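Local coordinates for putative polysaccharide deacetylase (Bdellovibrio bacteriovorus HD100, PDB 5JP6), which probably removes acetyl groups from peptidoglycan as a carbohydrate esterase family 4 hydrolase with a zinc site, at residues M128-H133 and V138-S143; L188-E193 and E343-F348. The protein carries 1 engineered substitution. All blocks are in the same frame, centred on the assembly; numbering follows the deposited sequence. Where two conformers were deposited one is given.

Contact 1. Residues M128-H133 and V138-S143; sequences MSVPGH and VQSRNS
R141 and P131 meet at about a right angle: the proline CD sits above the centre of the guanidinium plane, 4.0 Å from R141 CZ, so one face of the flat cation is backed by that methylene. The arginine gets there with its chain extended from CG to NE, and its NH1 comes to 2.7 Å from S129 O. That bond is short but weak, bent to 122° at the hydrogen, and the oxygen approaches the guanidinium obliquely.

V130 illustrates a different orientation. Its CG1, anti to the backbone N (chi1 -172°), crosses the side chain of N142 and comes to 3.5 Å from OD1, an oxygen that is buried here and finds no polar partner in the model. The same CG1 also meets S140 CB at 4.0 Å. The serine itself makes an ST turn, its OG accepting from N142 N at 3.1 Å. Further along, V138 CG2 packs against H133 CB, 3.9 Å away, and a water bridges the two backbones, donating to H133 O and weakly accepting from V138 N.

Both segments belong to the loop between helix 110-126 and strand 150-153. The loop is moored to helix 339-354: Q347 bonds V130 N and S129 OG, while N142 ND2 donates to P346 O. S140 OG bonds E193 on helix 183-193, and R125 of helix 110-126 lies against P131 and H133.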
ATOM      1  N   MET A 128     -14.157  17.341  -4.474  1.00 27.42           N
ATOM      2  CA  MET A 128     -14.754  16.019  -4.357  0.50 26.35           C
ATOM      3  C   MET A 128     -16.115  16.060  -3.746  1.00 25.53           C
ATOM      4  O   MET A 128     -16.311  16.690  -2.722  1.00 29.30           O
ATOM      5  CB  MET A 128     -13.891  15.140  -3.503  0.50 26.93           C
ATOM      6  CG  MET A 128     -12.591  14.860  -4.193  0.50 25.04           C
ATOM      7  SD  MET A 128     -11.448  14.228  -2.995  0.50 27.09           S
ATOM      8  CE  MET A 128     -11.512  12.528  -3.478  0.50 23.79           C
ATOM      9  N   SER A 129     -17.060  15.328  -4.364  1.00 24.03           N
ATOM     10  CA  SER A 129     -18.413  15.262  -3.793  1.00 25.88           C
ATOM     11  C   SER A 129     -18.455  14.411  -2.553  1.00 22.87           C
ATOM     12  O   SER A 129     -19.316  14.617  -1.689  1.00 25.37           O
ATOM     13  CB  SER A 129     -19.458  14.831  -4.820  1.00 29.74           C
ATOM     14  OG  SER A 129     -19.329  13.470  -5.102  1.00 28.38           O
ATOM     15  N   VAL A 130     -17.506  13.475  -2.446  1.00 22.21           N
ATOM     16  CA  VAL A 130     -17.379  12.592  -1.271  1.00 22.08           C
ATOM     17  C   VAL A 130     -15.972  12.677  -0.712  1.00 22.95           C
ATOM     18  O   VAL A 130     -15.126  11.866  -1.040  1.00 24.88           O
ATOM     19  CB  VAL A 130     -17.763  11.124  -1.570  1.00 22.88           C
ATOM     20  CG1 VAL A 130     -17.790  10.346  -0.278  1.00 23.84           C
ATOM     21  CG2 VAL A 130     -19.125  11.050  -2.252  1.00 25.57           C
ATOM     22  N   PRO A 131     -15.701  13.733   0.031  1.00 23.28           N
ATOM     23  CA  PRO A 131     -14.327  13.922   0.470  1.00 23.75           C
ATOM     24  C   PRO A 131     -13.898  12.857   1.472  1.00 25.31           C
ATOM     25  O   PRO A 131     -14.731  12.253   2.128  1.00 27.84           O
ATOM     26  CB  PRO A 131     -14.341  15.326   1.094  1.00 29.92           C
ATOM     27  CG  PRO A 131     -15.758  15.531   1.513  1.00 31.67           C
ATOM     28  CD  PRO A 131     -16.576  14.833   0.457  1.00 28.35           C
ATOM     29  N   GLY A 132     -12.595  12.616   1.525  1.00 24.94           N
ATOM     30  CA  GLY A 132     -11.982  11.786   2.510  1.00 27.03           C
ATOM     31  C   GLY A 132     -10.932  12.555   3.281  1.00 23.77           C
ATOM     32  O   GLY A 132     -10.828  13.751   3.127  1.00 30.64           O
ATOM     33  N   HIS A 133     -10.233  11.875   4.175  1.00 22.34           N
ATOM     34  CA  HIS A 133      -9.156  12.459   4.928  1.00 22.58           C
ATOM     35  C   HIS A 133      -8.297  11.340   5.467  1.00 21.87           C
ATOM     36  O   HIS A 133      -8.773  10.523   6.262  1.00 23.52           O
ATOM     37  CB  HIS A 133      -9.643  13.292   6.102  1.00 24.61           C
ATOM     38  CG  HIS A 133      -8.707  14.382   6.458  1.00 25.47           C
ATOM     39  ND1 HIS A 133      -7.387  14.152   6.762  1.00 26.04           N
ATOM     40  CD2 HIS A 133      -8.897  15.716   6.553  1.00 29.27           C
ATOM     41  CE1 HIS A 133      -6.794  15.306   7.006  1.00 26.92           C
ATOM     42  NE2 HIS A 133      -7.695  16.273   6.890  1.00 28.13           N
ATOM     43  N   VAL A 138     -13.024  10.909   9.765  1.00 45.50           N
ATOM     44  CA  VAL A 138     -14.165  11.570   9.207  1.00 47.49           C
ATOM     45  C   VAL A 138     -15.112  10.483   8.748  1.00 45.18           C
ATOM     46  O   VAL A 138     -14.696   9.388   8.253  1.00 45.49           O
ATOM     47  CB  VAL A 138     -13.801  12.595   8.093  1.00 46.10           C
ATOM     48  CG1 VAL A 138     -12.825  13.606   8.659  1.00 49.93           C
ATOM     49  CG2 VAL A 138     -13.227  11.930   6.839  1.00 51.60           C
ATOM     50  N   GLN A 139     -16.383  10.776   9.010  1.00 41.51           N
ATOM     51  CA  GLN A 139     -17.498  10.024   8.472  1.00 38.04           C
ATOM     52  C   GLN A 139     -17.831  10.721   7.157  1.00 36.55           C
ATOM     53  O   GLN A 139     -18.253  11.895   7.094  1.00 47.78           O
ATOM     54  CB  GLN A 139     -18.702   9.959   9.428  1.00 43.11           C
ATOM     55  CG  GLN A 139     -19.916   9.234   8.833  1.00 48.25           C
ATOM     56  CD  GLN A 139     -21.148   9.320   9.716  1.00 55.43           C
ATOM     57  OE1 GLN A 139     -22.215   9.773   9.291  1.00 63.69           O
ATOM     58  NE2 GLN A 139     -21.002   8.897  10.955  1.00 55.42           N
ATOM     59  N   SER A 140     -17.615   9.995   6.102  1.00 34.32           N
ATOM     60  CA  SER A 140     -17.901  10.541   4.760  1.00 34.75           C
ATOM     61  C   SER A 140     -19.409  10.627   4.599  1.00 31.81           C
ATOM     62  O   SER A 140     -20.195  10.168   5.446  1.00 33.12           O
ATOM     63  CB  SER A 140     -17.301   9.677   3.650  1.00 29.97           C
ATOM     64  OG  SER A 140     -18.063   8.564   3.459  1.00 30.78           O
ATOM     65  N   ARG A 141     -19.802  11.216   3.472  1.00 33.91           N
ATOM     66  CA  ARG A 141     -21.194  11.347   3.119  1.00 35.37           C
ATOM     67  C   ARG A 141     -21.826  10.056   2.654  1.00 30.46           C
ATOM     68  O   ARG A 141     -23.012  10.037   2.384  1.00 34.80           O
ATOM     69  CB  ARG A 141     -21.317  12.394   1.998  1.00 36.40           C
ATOM     70  CG  ARG A 141     -20.947  13.804   2.458  1.00 42.15           C
ATOM     71  CD  ARG A 141     -20.927  14.794   1.313  1.00 52.11           C
ATOM     72  NE  ARG A 141     -20.282  16.042   1.731  1.00 61.16           N
ATOM     73  CZ  ARG A 141     -19.847  17.009   0.914  1.00 66.39           C
ATOM     74  NH1 ARG A 141     -19.978  16.918  -0.407  1.00 57.22           N
ATOM     75  NH2 ARG A 141     -19.279  18.091   1.429  1.00 77.10           N
ATOM     76  N   ASN A 142     -21.024   8.983   2.531  1.00 28.52           N
ATOM     77  CA  ASN A 142     -21.560   7.702   2.028  1.00 27.75           C
ATOM     78  C   ASN A 142     -22.540   7.105   2.988  1.00 35.00           C
ATOM     79  O   ASN A 142     -22.193   6.862   4.131  1.00 42.92           O
ATOM     80  CB  ASN A 142     -20.442   6.690   1.747  1.00 29.30           C
ATOM     81  CG  ASN A 142     -19.655   7.002   0.514  1.00 26.59           C
ATOM     82  OD1 ASN A 142     -20.139   7.702  -0.376  1.00 26.94           O
ATOM     83  ND2 ASN A 142     -18.412   6.387   0.402  1.00 21.17           N
ATOM     84  N   SER A 143     -23.745   6.834   2.508  1.00 36.13           N
ATOM     85  CA  SER A 143     -24.780   6.158   3.327  1.00 39.07           C
ATOM     86  C   SER A 143     -25.481   5.131   2.461  1.00 37.26           C
ATOM     87  O   SER A 143     -26.700   5.118   2.319  1.00 59.73           O
ATOM     88  CB  SER A 143     -25.779   7.146   3.879  1.00 47.88           C
ATOM     89  OG  SER A 143     -26.102   7.995   2.840  1.00 58.57           O
TER
HETATM   90  O   HOH W   1     -11.024   9.347   7.415  1.00 29.09           O

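Contact 2. Residues L188-E193 and E343-F348; sequences LRALKE and EIMPQF
A190 CB enters the angle between M345 and P346, and the methionine is best followed outward from its own CB. That atom stands 4.0 Å from A190 CB. CG, placed anti to the backbone N (chi1 -169°), comes slightly nearer, with A190 CB at 3.8 Å, and is thus the atom of M345 that bears most directly on the facing helix. The chain then bends at chi2 (56°) and again at chi3 (54°), folding back instead of running on between the helices. SD consequently stays 5.0 Å from L191 CD2 and settles 3.9 Å from F348 CD2, one turn further along its own helix. M345 CE is curled back to 3.7 Å from M345 CA and takes no part in the contact with A190; the side chain also touches F175 of strand 170-176.

Helices 183-193 and 339-354 are both crossover connections of the parallel sheet in the NodB homology domain, in keeping with the irregular beta/alpha barrel known for this family. The first leads from strand 170-176 to strand 199-202; the second joins strands 330-335 and 358-364, which flank strand 170-176. An alanine at the meeting point keeps the backbones close, A190 CA and P346 CA being 5.3 Å apart.

The pyrrolidine ring meets the same methyl through CG and CD: P346 CG lies 3.9 Å from A190 CB, and CD is almost as near. Proline has no amide hydrogen, and the helix kinks where the nitrogens of P346 and Q347 lack bonds to the preceding turn. Regular bonding is found again at F348 N, which donates to I344 O, while the F348 ring meets F334 of strand 330-335 edge-to-face.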
ATOM      1  N   LEU A 188      -9.747   1.846   6.448  1.00 18.02           N
ATOM      2  CA  LEU A 188     -10.673   1.010   7.227  1.00 18.20           C
ATOM      3  C   LEU A 188     -12.004   1.722   7.459  1.00 17.97           C
ATOM      4  O   LEU A 188     -13.064   1.119   7.342  1.00 19.23           O
ATOM      5  CB  LEU A 188     -10.071   0.602   8.562  1.00 19.53           C
ATOM      6  CG  LEU A 188      -8.896  -0.354   8.519  1.00 19.49           C
ATOM      7  CD1 LEU A 188      -8.358  -0.633   9.905  1.00 20.49           C
ATOM      8  CD2 LEU A 188      -9.268  -1.681   7.847  1.00 19.49           C
ATOM      9  N   ARG A 189     -11.945   3.011   7.811  1.00 18.92           N
ATOM     10  CA  ARG A 189     -13.186   3.764   8.065  1.00 20.43           C
ATOM     11  C   ARG A 189     -14.032   3.811   6.808  1.00 21.37           C
ATOM     12  O   ARG A 189     -15.240   3.596   6.847  1.00 21.33           O
ATOM     13  CB  ARG A 189     -12.890   5.182   8.524  1.00 24.11           C
ATOM     14  CG  ARG A 189     -12.277   5.242   9.904  1.00 27.03           C
ATOM     15  CD  ARG A 189     -12.202   6.655  10.407  1.00 32.08           C
ATOM     16  NE  ARG A 189     -11.126   7.440   9.785  1.00 32.43           N
ATOM     17  CZ  ARG A 189      -9.864   7.505  10.214  1.00 30.24           C
ATOM     18  NH1 ARG A 189      -9.457   6.786  11.243  1.00 33.17           N
ATOM     19  NH2 ARG A 189      -8.993   8.283   9.587  1.00 31.24           N
ATOM     20  N   ALA A 190     -13.374   4.055   5.692  1.00 19.88           N
ATOM     21  CA  ALA A 190     -14.096   4.171   4.412  1.00 20.11           C
ATOM     22  C   ALA A 190     -14.756   2.841   4.034  1.00 19.15           C
ATOM     23  O   ALA A 190     -15.919   2.794   3.622  1.00 19.92           O
ATOM     24  CB  ALA A 190     -13.162   4.637   3.315  1.00 19.97           C
ATOM     25  N   LEU A 191     -14.018   1.758   4.193  1.00 19.04           N
ATOM     26  CA  LEU A 191     -14.551   0.437   3.889  1.00 18.73           C
ATOM     27  C   LEU A 191     -15.724   0.095   4.779  1.00 18.38           C
ATOM     28  O   LEU A 191     -16.759  -0.404   4.317  1.00 19.28           O
ATOM     29  CB  LEU A 191     -13.451  -0.621   4.000  1.00 17.59           C
ATOM     30  CG  LEU A 191     -12.314  -0.539   2.987  1.00 17.94           C
ATOM     31  CD1 LEU A 191     -11.162  -1.443   3.396  1.00 19.11           C
ATOM     32  CD2 LEU A 191     -12.762  -0.918   1.585  1.00 20.68           C
ATOM     33  N   LYS A 192     -15.546   0.323   6.073  1.00 19.38           N
ATOM     34  CA  LYS A 192     -16.542  -0.073   7.045  1.00 21.52           C
ATOM     35  C   LYS A 192     -17.870   0.662   6.832  1.00 21.51           C
ATOM     36  O   LYS A 192     -18.955   0.069   7.003  1.00 23.67           O
ATOM     37  CB  LYS A 192     -16.044   0.104   8.475  1.00 23.51           C
ATOM     38  CG  LYS A 192     -17.012  -0.430   9.526  1.00 26.81           C
ATOM     39  CD  LYS A 192     -16.419  -0.335  10.924  1.00 33.24           C
ATOM     40  CE  LYS A 192     -17.456  -0.810  11.934  1.00 42.92           C
ATOM     41  NZ  LYS A 192     -17.107  -0.524  13.353  1.00 50.92           N
ATOM     42  N   GLU A 193     -17.796   1.959   6.496  1.00 21.09           N
ATOM     43  CA  GLU A 193     -18.997   2.789   6.286  1.00 24.69           C
ATOM     44  C   GLU A 193     -19.959   2.192   5.268  1.00 23.01           C
ATOM     45  O   GLU A 193     -21.182   2.439   5.349  1.00 25.99           O
ATOM     46  CB  GLU A 193     -18.613   4.200   5.692  1.00 29.02           C
ATOM     47  CG  GLU A 193     -18.042   5.110   6.654  1.00 34.78           C
ATOM     48  CD  GLU A 193     -17.547   6.414   6.032  1.00 30.84           C
ATOM     49  OE1 GLU A 193     -17.193   6.602   4.796  1.00 27.87           O
ATOM     50  OE2 GLU A 193     -17.432   7.248   6.870  1.00 37.79           O
ATOM     51  N   GLU A 343      -7.217   9.243   0.736  1.00 18.68           N
ATOM     52  CA  GLU A 343      -7.992  10.445   0.514  1.00 19.80           C
ATOM     53  C   GLU A 343      -9.147  10.220  -0.460  1.00 20.30           C
ATOM     54  O   GLU A 343     -10.180  10.864  -0.331  1.00 20.25           O
ATOM     55  CB  GLU A 343      -7.099  11.572  -0.041  1.00 20.08           C
ATOM     56  CG  GLU A 343      -6.015  12.060   0.905  1.00 21.80           C
ATOM     57  CD  GLU A 343      -6.528  13.008   1.973  1.00 22.52           C
ATOM     58  OE1 GLU A 343      -7.573  13.693   1.804  1.00 24.91           O
ATOM     59  OE2 GLU A 343      -5.830  13.124   3.022  1.00 21.31           O
ATOM     60  N   ILE A 344      -8.935   9.357  -1.467  1.00 18.72           N
ATOM     61  CA  ILE A 344      -9.961   9.129  -2.486  1.00 18.97           C
ATOM     62  C   ILE A 344     -10.853   7.918  -2.209  1.00 17.64           C
ATOM     63  O   ILE A 344     -11.790   7.666  -2.971  1.00 18.28           O
ATOM     64  CB  ILE A 344      -9.372   9.001  -3.905  1.00 19.08           C
ATOM     65  CG1 ILE A 344      -8.498   7.744  -4.062  1.00 21.99           C
ATOM     66  CG2 ILE A 344      -8.602  10.276  -4.265  1.00 20.73           C
ATOM     67  CD1 ILE A 344      -8.598   7.122  -5.426  1.00 28.88           C
ATOM     68  N   MET A 345     -10.610   7.211  -1.099  1.00 18.24           N
ATOM     69  CA  MET A 345     -11.290   5.931  -0.934  1.00 18.94           C
ATOM     70  C   MET A 345     -12.823   6.069  -0.814  1.00 18.03           C
ATOM     71  O   MET A 345     -13.567   5.330  -1.490  1.00 18.51           O
ATOM     72  CB  MET A 345     -10.678   5.116   0.198  1.00 18.46           C
ATOM     73  CG  MET A 345     -11.162   3.660   0.253  1.00 18.64           C
ATOM     74  SD  MET A 345     -10.905   2.722  -1.287  1.00 20.21           S
ATOM     75  CE  MET A 345      -9.156   2.941  -1.585  1.00 19.34           C
ATOM     76  N   PRO A 346     -13.319   7.021   0.019  1.00 18.47           N
ATOM     77  CA  PRO A 346     -14.793   7.143   0.040  1.00 18.66           C
ATOM     78  C   PRO A 346     -15.402   7.454  -1.331  1.00 19.30           C
ATOM     79  O   PRO A 346     -16.412   6.872  -1.715  1.00 19.22           O
ATOM     80  CB  PRO A 346     -15.022   8.289   1.030  1.00 19.71           C
ATOM     81  CG  PRO A 346     -13.831   8.220   1.940  1.00 20.39           C
ATOM     82  CD  PRO A 346     -12.662   7.854   1.062  1.00 19.79           C
ATOM     83  N   GLN A 347     -14.729   8.307  -2.083  1.00 18.99           N
ATOM     84  CA  GLN A 347     -15.206   8.711  -3.379  1.00 19.49           C
ATOM     85  C   GLN A 347     -15.170   7.498  -4.367  1.00 18.84           C
ATOM     86  O   GLN A 347     -16.101   7.262  -5.173  1.00 19.85           O
ATOM     87  CB  GLN A 347     -14.377   9.866  -3.901  1.00 21.07           C
ATOM     88  CG  GLN A 347     -14.929  10.433  -5.201  1.00 22.78           C
ATOM     89  CD  GLN A 347     -16.041  11.461  -4.977  1.00 25.29           C
ATOM     90  OE1 GLN A 347     -15.798  12.471  -4.372  1.00 25.88           O
ATOM     91  NE2 GLN A 347     -17.253  11.167  -5.395  1.00 32.15           N
ATOM     92  N   PHE A 348     -14.099   6.720  -4.290  1.00 17.73           N
ATOM     93  CA  PHE A 348     -13.930   5.535  -5.118  1.00 16.89           C
ATOM     94  C   PHE A 348     -15.044   4.535  -4.861  1.00 18.03           C
ATOM     95  O   PHE A 348     -15.633   3.989  -5.784  1.00 19.31           O
ATOM     96  CB  PHE A 348     -12.560   4.898  -4.864  1.00 18.53           C
ATOM     97  CG  PHE A 348     -12.364   3.589  -5.560  1.00 18.38           C
ATOM     98  CD1 PHE A 348     -12.210   3.534  -6.922  1.00 19.88           C
ATOM     99  CD2 PHE A 348     -12.371   2.383  -4.857  1.00 20.55           C
ATOM    100  CE1 PHE A 348     -12.012   2.325  -7.576  1.00 20.51           C
ATOM    101  CE2 PHE A 348     -12.215   1.183  -5.517  1.00 20.78           C
ATOM    102  CZ  PHE A 348     -12.027   1.158  -6.866  1.00 21.62           C
TER

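In the fold
From the N terminus, the chain leaves helix 110-126 and at once closes contact 1, a short local loop with four residues between its segments. It then enters the sheet through strand 150-153. Contact 2 opens later, on helix 183-193, and closes after 149 intervening residues, when helix 339-354 returns beside it, spanning much of the NodB homology domain. The two therefore neither nest nor cross but follow in series. In space they are neighbours: the centres of contact 1 and contact 2 lie about 8 Å apart, on the same side of the chain's centre. The loop of contact 1 rests on both helices paired in contact 2, tying the N-terminal helical region to two helices of the NodB homology domain.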